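Encapsidation protein (PDB 5HD9) is the DNA-packaging ATPase of bacteriophage phi29, here its N-terminal ASCE-type domain, which probably hydrolyses ATP to drive DNA into the capsid. Local coordinates at residues W91-S96 with L135-T140; F167-D172 with D181-E186. All coordinates share one frame; numbering follows the deposited sequence.

Contact 1. Residues W91-S96 with L135-T140; sequences WAIPLS and LNLMDT
Leu137 pushes a single methyl, CD1, from helix 130-141 toward the end of strand 87-94, where it meets both Ile93 and Leu95. Its CD1 lies 4.2 Å from CD1 of Leu95 and 4.3 Å from CG2 of Ile93, so one branch of the leucine serves two partners on the same segment. Ile93 offers its short branch from the strand itself. Leu95, in the 3-10 turn that follows, comes in with a branch end: with CG anti to the backbone N (chi1 -170°) the side chain runs back toward the helix, although its first bond does not aim there. The two leucines meet methyl to methyl, at a slant.

This is helix-on-sheet packing in the ASCE P-loop NTPase fold. Ile112 of the central strand 109-115 and Trp98 also touch Leu137, while Val49 and Phe114 touch Leu95. On the helix, Asn136 O takes two donors from opposite faces of its carbonyl plane: Thr140 N at 2.9 Å and Thr140 OG1 at 2.7 Å. Asn136 OD1 accepts from Trp98 NE1 and Lys102 NZ, tying helix 130-141 to helix 98-101 and the residue just after it. Between the segments themselves only hydrocarbon meets hydrocarbon, with no hydrogen bond, which implies that dispersion and the exclusion of water from three buried side chains hold this join.

Contact 2. Residues F167-D172 with D181-E186; sequences FNLVPD and DDALIE
The carboxylate of Glu186, next in the chain to the Ile185 that Leu169 and Pro171 touch, is held by two groups: OE2 forms a salt bridge with Arg176 NH2, and OE1 is hydrogen-bonded to Tyr4 OH. On the other face of strand 183-186, Ala183 and Ile185 point at the loop that follows helix 162-167. The strand belongs to the mixed sheet of the ASCE fold, running parallel to strand 16-19 and antiparallel to strand 177-179, and the loop runs alongside it in roughly the same direction, with no hydrogen bond between the two.

The helix ends in a Schellman motif at Asn168, whose positive phi of 64° turns the chain out of the last turn and leads it over the strand. Leu169 and Pro171 then face the sheet, and Val170 between them turns away. Leu169 straddles two strand residues: its CB is 4.0 Å from CD1 of Ile185, and its CD1 is 4.2 Å from CB of Ala183. Phe18 of strand 16-19 and Tyr180 are further neighbours of this leucine, and Tyr180 also touches Pro171, next to which Asp172 N is hydrogen-bonded to Asn178 OD1.

Ile185 reaches toward the loop with its long branch, CG1 anti to the carbonyl carbon (chi1 -63°) and CD1 extended beyond it, and crosses Pro171 at about a right angle. CD1 of Ile185 sits off one face of the pyrrolidine ring, displaced from its centre toward the CG end, 3.9 Å from both CB and CG of Pro171 and 4.1 Å from its CD.

How the contacts relate
Contact 1 is complete before the chain enters contact 2, so the two follow one another along the chain, with centres 21 Å apart. Each packs on the one mixed sheet: contact 1 brings helix 130-141 onto strand 87-94, contact 2 lays the loop after helix 162-167 over strand 183-186, with strands 45-50, 109-115, 149-153 and 16-19 lying between. They also meet directly, CD2 of Leu135 packing on CZ of Phe167 at 3.9 Å, so the two packed regions touch at this pair. Strand 16-19, neighbour of 183-186, leads into what looks like the Walker A P-loop, so contact 2 lies next to the strand leading to the presumed nucleotide-binding loop, while contact 1 lies farther across the sheet.

Contact 1. Residues W91-S96 with L135-T140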
ATOM      1  N   TRP A  91      -1.029   5.714  -9.904  1.00 11.94           N
ATOM      2  CA  TRP A  91      -1.255   7.050  -9.371  1.00 13.46           C
ATOM      3  C   TRP A  91      -0.724   7.162  -7.949  1.00 13.00           C
ATOM      4  O   TRP A  91      -0.806   6.207  -7.175  1.00 11.41           O
ATOM      5  CB  TRP A  91      -2.747   7.396  -9.360  1.00 15.61           C
ATOM      6  CG  TRP A  91      -3.420   7.367 -10.694  1.00 13.82           C
ATOM      7  CD1 TRP A  91      -3.697   8.436 -11.496  1.00 15.32           C
ATOM      8  CD2 TRP A  91      -3.915   6.214 -11.379  1.00 14.92           C
ATOM      9  NE1 TRP A  91      -4.334   8.020 -12.639  1.00 16.37           N
ATOM     10  CE2 TRP A  91      -4.479   6.654 -12.591  1.00 16.79           C
ATOM     11  CE3 TRP A  91      -3.936   4.846 -11.083  1.00 14.67           C
ATOM     12  CZ2 TRP A  91      -5.054   5.784 -13.508  1.00 17.05           C
ATOM     13  CZ3 TRP A  91      -4.509   3.981 -11.995  1.00 14.20           C
ATOM     14  CH2 TRP A  91      -5.059   4.453 -13.193  1.00 14.21           C
ATOM     15  N   ALA A  92      -0.193   8.332  -7.614  1.00 13.10           N
ATOM     16  CA  ALA A  92       0.104   8.678  -6.229  1.00 13.72           C
ATOM     17  C   ALA A  92      -0.994   9.611  -5.729  1.00 15.23           C
ATOM     18  O   ALA A  92      -1.237  10.657  -6.329  1.00 15.04           O
ATOM     19  CB  ALA A  92       1.469   9.336  -6.111  1.00 15.84           C
ATOM     20  N   ILE A  93      -1.658   9.228  -4.642  1.00 15.50           N
ATOM     21  CA  ILE A  93      -2.803   9.983  -4.138  1.00 15.61           C
ATOM     22  C   ILE A  93      -2.630  10.366  -2.673  1.00 16.53           C
ATOM     23  O   ILE A  93      -2.425   9.497  -1.828  1.00 14.85           O
ATOM     24  CB  ILE A  93      -4.112   9.175  -4.305  1.00 15.71           C
ATOM     25  CG1 ILE A  93      -4.439   9.049  -5.796  1.00 20.84           C
ATOM     26  CG2 ILE A  93      -5.266   9.839  -3.545  1.00 14.98           C
ATOM     27  CD1 ILE A  93      -5.740   8.347  -6.112  1.00 24.46           C
ATOM     28  N   PRO A  94      -2.719  11.674  -2.363  1.00 17.32           N
ATOM     29  CA  PRO A  94      -2.803  12.050  -0.952  1.00 18.26           C
ATOM     30  C   PRO A  94      -4.220  11.811  -0.453  1.00 19.01           C
ATOM     31  O   PRO A  94      -5.153  12.377  -1.021  1.00 18.12           O
ATOM     32  CB  PRO A  94      -2.450  13.545  -0.949  1.00 21.32           C
ATOM     33  CG  PRO A  94      -2.124  13.907  -2.393  1.00 21.34           C
ATOM     34  CD  PRO A  94      -2.767  12.860  -3.235  1.00 18.31           C
ATOM     35  N   LEU A  95      -4.384  10.980   0.571  1.00 18.86           N
ATOM     36  CA  LEU A  95      -5.716  10.629   1.054  1.00 19.72           C
ATOM     37  C   LEU A  95      -6.488  11.872   1.494  1.00 19.48           C
ATOM     38  O   LEU A  95      -7.717  11.899   1.443  1.00 19.41           O
ATOM     39  CB  LEU A  95      -5.616   9.626   2.207  1.00 19.29           C
ATOM     40  CG  LEU A  95      -6.915   8.959   2.674  1.00 21.63           C
ATOM     41  CD1 LEU A  95      -7.651   8.278   1.529  1.00 19.02           C
ATOM     42  CD2 LEU A  95      -6.607   7.954   3.771  1.00 23.40           C
ATOM     43  N   SER A  96      -5.760  12.906   1.905  1.00 20.99           N
ATOM     44  CA  SER A  96      -6.372  14.152   2.357  1.00 24.08           C
ATOM     45  C   SER A  96      -7.196  14.846   1.265  1.00 24.07           C
ATOM     46  O   SER A  96      -8.133  15.581   1.572  1.00 25.46           O
ATOM     47  CB  SER A  96      -5.294  15.113   2.868  1.00 27.16           C
ATOM     48  OG  SER A  96      -4.353  15.419   1.852  1.00 25.33           O
ATOM     49  N   LEU A 135     -11.892   3.651   2.487  1.00 15.63           N
ATOM     50  CA  LEU A 135     -12.932   2.739   2.060  1.00 16.98           C
ATOM     51  C   LEU A 135     -13.592   3.238   0.774  1.00 16.04           C
ATOM     52  O   LEU A 135     -13.792   2.467  -0.161  1.00 15.32           O
ATOM     53  CB  LEU A 135     -13.959   2.569   3.176  1.00 19.57           C
ATOM     54  CG  LEU A 135     -13.606   1.568   4.282  1.00 18.89           C
ATOM     55  CD1 LEU A 135     -14.680   1.562   5.361  1.00 22.55           C
ATOM     56  CD2 LEU A 135     -13.403   0.155   3.738  1.00 17.01           C
ATOM     57  N   ASN A 136     -13.904   4.529   0.715  1.00 17.00           N
ATOM     58  CA  ASN A 136     -14.485   5.109  -0.492  1.00 17.69           C
ATOM     59  C   ASN A 136     -13.536   4.982  -1.682  1.00 16.54           C
ATOM     60  O   ASN A 136     -13.958   4.655  -2.792  1.00 15.62           O
ATOM     61  CB  ASN A 136     -14.844   6.579  -0.269  1.00 21.84           C
ATOM     62  CG  ASN A 136     -15.460   7.222  -1.500  1.00 24.00           C
ATOM     63  OD1 ASN A 136     -14.778   7.902  -2.264  1.00 25.71           O
ATOM     64  ND2 ASN A 136     -16.755   7.001  -1.702  1.00 24.15           N
ATOM     65  N   LEU A 137     -12.255   5.238  -1.441  1.00 14.58           N
ATOM     66  CA  LEU A 137     -11.234   5.098  -2.472  1.00 13.69           C
ATOM     67  C   LEU A 137     -11.218   3.670  -3.011  1.00 12.77           C
ATOM     68  O   LEU A 137     -11.179   3.459  -4.222  1.00 12.47           O
ATOM     69  CB  LEU A 137      -9.859   5.482  -1.915  1.00 13.97           C
ATOM     70  CG  LEU A 137      -8.684   5.626  -2.888  1.00 19.56           C
ATOM     71  CD1 LEU A 137      -7.616   6.509  -2.270  1.00 24.47           C
ATOM     72  CD2 LEU A 137      -8.078   4.285  -3.264  1.00 15.94           C
HETATM   73  N   MSE A 138     -11.267   2.697  -2.107  1.00 12.55           N
HETATM   74  CA  MSE A 138     -11.226   1.288  -2.486  1.00 12.57           C
HETATM   75  C   MSE A 138     -12.432   0.886  -3.333  1.00 13.53           C
HETATM   76  O   MSE A 138     -12.276   0.267  -4.385  1.00 13.99           O
HETATM   77  CB  MSE A 138     -11.147   0.409  -1.234  1.00 13.82           C
HETATM   78  CG  MSE A 138      -9.824   0.530  -0.502  1.00 13.11           C
HETATM   79 SE   MSE A 138      -9.800  -0.392   1.209  1.00 27.21          SE
HETATM   80  CE  MSE A 138     -10.099  -2.197   0.548  1.00 17.87           C
ATOM     81  N   ASP A 139     -13.633   1.233  -2.883  1.00 15.18           N
ATOM     82  CA  ASP A 139     -14.833   0.893  -3.641  1.00 16.73           C
ATOM     83  C   ASP A 139     -14.845   1.597  -4.994  1.00 15.99           C
ATOM     84  O   ASP A 139     -15.370   1.065  -5.971  1.00 16.90           O
ATOM     85  CB  ASP A 139     -16.101   1.257  -2.866  1.00 17.75           C
ATOM     86  CG  ASP A 139     -16.847   0.036  -2.342  1.00 20.12           C
ATOM     87  OD1 ASP A 139     -16.717  -1.071  -2.908  1.00 20.02           O
ATOM     88  OD2 ASP A 139     -17.591   0.192  -1.357  1.00 20.91           O
ATOM     89  N   THR A 140     -14.271   2.795  -5.051  1.00 15.36           N
ATOM     90  CA  THR A 140     -14.257   3.559  -6.292  1.00 15.83           C
ATOM     91  C   THR A 140     -13.418   2.861  -7.366  1.00 15.24           C
ATOM     92  O   THR A 140     -13.837   2.774  -8.521  1.00 17.06           O
ATOM     93  CB  THR A 140     -13.715   4.992  -6.070  1.00 16.05           C
ATOM     94  OG1 THR A 140     -14.596   5.711  -5.199  1.00 16.55           O
ATOM     95  CG2 THR A 140     -13.605   5.749  -7.391  1.00 16.75           C
TER

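Contact 2. Residues F167-D172 with D181-E186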
ATOM      1  N   PHE A 167     -12.474  -1.629  12.218  1.00 17.10           N
ATOM      2  CA  PHE A 167     -12.798  -2.962  11.714  1.00 17.62           C
ATOM      3  C   PHE A 167     -12.860  -4.024  12.813  1.00 19.58           C
ATOM      4  O   PHE A 167     -13.132  -5.192  12.537  1.00 21.66           O
ATOM      5  CB  PHE A 167     -11.777  -3.373  10.652  1.00 16.19           C
ATOM      6  CG  PHE A 167     -11.793  -2.494   9.432  1.00 17.33           C
ATOM      7  CD1 PHE A 167     -12.895  -2.469   8.597  1.00 23.03           C
ATOM      8  CD2 PHE A 167     -10.706  -1.695   9.121  1.00 18.13           C
ATOM      9  CE1 PHE A 167     -12.914  -1.662   7.474  1.00 25.68           C
ATOM     10  CE2 PHE A 167     -10.719  -0.885   8.001  1.00 20.49           C
ATOM     11  CZ  PHE A 167     -11.824  -0.869   7.175  1.00 24.28           C
ATOM     12  N   ASN A 168     -12.612  -3.613  14.052  1.00 17.84           N
ATOM     13  CA  ASN A 168     -12.670  -4.519  15.198  1.00 17.29           C
ATOM     14  C   ASN A 168     -11.601  -5.600  15.101  1.00 16.59           C
ATOM     15  O   ASN A 168     -11.876  -6.789  15.275  1.00 15.92           O
ATOM     16  CB  ASN A 168     -14.059  -5.155  15.321  1.00 20.19           C
ATOM     17  CG  ASN A 168     -14.274  -5.832  16.662  1.00 22.80           C
ATOM     18  OD1 ASN A 168     -13.458  -5.705  17.576  1.00 19.61           O
ATOM     19  ND2 ASN A 168     -15.383  -6.554  16.787  1.00 27.17           N
ATOM     20  N   LEU A 169     -10.376  -5.166  14.820  1.00 15.21           N
ATOM     21  CA  LEU A 169      -9.228  -6.056  14.736  1.00 16.61           C
ATOM     22  C   LEU A 169      -8.357  -5.895  15.980  1.00 18.04           C
ATOM     23  O   LEU A 169      -7.839  -4.811  16.244  1.00 17.94           O
ATOM     24  CB  LEU A 169      -8.415  -5.762  13.472  1.00 14.14           C
ATOM     25  CG  LEU A 169      -9.243  -5.662  12.186  1.00 13.56           C
ATOM     26  CD1 LEU A 169      -8.378  -5.224  11.020  1.00 15.14           C
ATOM     27  CD2 LEU A 169      -9.924  -6.985  11.877  1.00 12.72           C
ATOM     28  N   VAL A 170      -8.225  -6.970  16.751  1.00 18.30           N
ATOM     29  CA  VAL A 170      -7.381  -6.976  17.942  1.00 21.00           C
ATOM     30  C   VAL A 170      -6.413  -8.148  17.844  1.00 22.99           C
ATOM     31  O   VAL A 170      -6.709  -9.241  18.331  1.00 24.39           O
ATOM     32  CB  VAL A 170      -8.229  -7.067  19.227  1.00 27.05           C
ATOM     33  CG1 VAL A 170      -7.354  -7.303  20.472  1.00 33.01           C
ATOM     34  CG2 VAL A 170      -9.063  -5.799  19.374  1.00 27.79           C
ATOM     35  N   PRO A 171      -5.250  -7.923  17.206  1.00 22.34           N
ATOM     36  CA  PRO A 171      -4.311  -9.007  16.911  1.00 18.38           C
ATOM     37  C   PRO A 171      -3.554  -9.521  18.125  1.00 19.85           C
ATOM     38  O   PRO A 171      -3.416  -8.821  19.129  1.00 22.26           O
ATOM     39  CB  PRO A 171      -3.342  -8.360  15.919  1.00 19.08           C
ATOM     40  CG  PRO A 171      -3.330  -6.928  16.312  1.00 20.47           C
ATOM     41  CD  PRO A 171      -4.750  -6.628  16.707  1.00 22.06           C
ATOM     42  N   ASP A 172      -3.080 -10.757  18.013  1.00 18.13           N
ATOM     43  CA  ASP A 172      -2.172 -11.348  18.983  1.00 18.54           C
ATOM     44  C   ASP A 172      -0.750 -11.029  18.538  1.00 18.70           C
ATOM     45  O   ASP A 172      -0.325 -11.460  17.471  1.00 20.22           O
ATOM     46  CB  ASP A 172      -2.400 -12.862  19.072  1.00 20.75           C
ATOM     47  CG  ASP A 172      -1.516 -13.539  20.103  1.00 25.53           C
ATOM     48  OD1 ASP A 172      -0.520 -12.936  20.551  1.00 26.05           O
ATOM     49  OD2 ASP A 172      -1.819 -14.696  20.457  1.00 30.46           O
ATOM     50  N   ASP A 181     -11.710 -12.599   8.191  1.00 21.49           N
ATOM     51  CA  ASP A 181     -12.406 -12.993   6.968  1.00 25.21           C
ATOM     52  C   ASP A 181     -12.022 -12.129   5.768  1.00 22.76           C
ATOM     53  O   ASP A 181     -11.764 -12.654   4.682  1.00 24.10           O
ATOM     54  CB  ASP A 181     -13.923 -12.944   7.174  1.00 31.41           C
ATOM     55  CG  ASP A 181     -14.433 -14.074   8.054  1.00 33.40           C
ATOM     56  OD1 ASP A 181     -13.835 -15.173   8.030  1.00 27.88           O
ATOM     57  OD2 ASP A 181     -15.440 -13.865   8.762  1.00 40.04           O
ATOM     58  N   ASP A 182     -11.975 -10.814   5.967  1.00 19.99           N
ATOM     59  CA  ASP A 182     -11.676  -9.884   4.878  1.00 20.70           C
ATOM     60  C   ASP A 182     -10.413  -9.068   5.120  1.00 17.65           C
ATOM     61  O   ASP A 182     -10.093  -8.170   4.337  1.00 19.50           O
ATOM     62  CB  ASP A 182     -12.854  -8.933   4.653  1.00 27.58           C
ATOM     63  CG  ASP A 182     -14.007  -9.599   3.941  1.00 33.19           C
ATOM     64  OD1 ASP A 182     -13.856  -9.917   2.742  1.00 35.91           O
ATOM     65  OD2 ASP A 182     -15.061  -9.800   4.575  1.00 32.32           O
ATOM     66  N   ALA A 183      -9.690  -9.380   6.192  1.00 16.44           N
ATOM     67  CA  ALA A 183      -8.496  -8.618   6.531  1.00 16.28           C
ATOM     68  C   ALA A 183      -7.392  -9.495   7.115  1.00 16.83           C
ATOM     69  O   ALA A 183      -7.638 -10.611   7.572  1.00 19.05           O
ATOM     70  CB  ALA A 183      -8.845  -7.497   7.496  1.00 14.56           C
ATOM     71  N   LEU A 184      -6.176  -8.961   7.097  1.00 17.83           N
ATOM     72  CA  LEU A 184      -4.991  -9.680   7.537  1.00 16.95           C
ATOM     73  C   LEU A 184      -4.002  -8.704   8.168  1.00 13.23           C
ATOM     74  O   LEU A 184      -3.767  -7.623   7.632  1.00 12.79           O
ATOM     75  CB  LEU A 184      -4.346 -10.409   6.352  1.00 19.77           C
ATOM     76  CG  LEU A 184      -2.989 -11.074   6.582  1.00 22.02           C
ATOM     77  CD1 LEU A 184      -3.121 -12.208   7.579  1.00 26.84           C
ATOM     78  CD2 LEU A 184      -2.412 -11.574   5.267  1.00 21.92           C
ATOM     79  N   ILE A 185      -3.439  -9.083   9.312  1.00 11.93           N
ATOM     80  CA  ILE A 185      -2.390  -8.296   9.953  1.00 12.85           C
ATOM     81  C   ILE A 185      -1.115  -9.126  10.019  1.00 13.20           C
ATOM     82  O   ILE A 185      -1.095 -10.187  10.648  1.00 13.46           O
ATOM     83  CB  ILE A 185      -2.794  -7.840  11.376  1.00 12.92           C
ATOM     84  CG1 ILE A 185      -4.013  -6.919  11.307  1.00 13.96           C
ATOM     85  CG2 ILE A 185      -1.630  -7.115  12.066  1.00 12.66           C
ATOM     86  CD1 ILE A 185      -4.626  -6.590  12.658  1.00 13.24           C
ATOM     87  N   GLU A 186      -0.062  -8.641   9.363  1.00 12.99           N
ATOM     88  CA  GLU A 186       1.235  -9.306   9.394  1.00 14.22           C
ATOM     89  C   GLU A 186       2.230  -8.509  10.228  1.00 14.18           C
ATOM     90  O   GLU A 186       2.343  -7.296  10.080  1.00 14.07           O
ATOM     91  CB  GLU A 186       1.796  -9.503   7.983  1.00 17.38           C
ATOM     92  CG  GLU A 186       3.075 -10.345   7.965  1.00 17.85           C
ATOM     93  CD  GLU A 186       3.687 -10.463   6.589  1.00 18.98           C
ATOM     94  OE1 GLU A 186       3.360  -9.628   5.719  1.00 17.85           O
ATOM     95  OE2 GLU A 186       4.498 -11.391   6.377  1.00 18.62           O
TER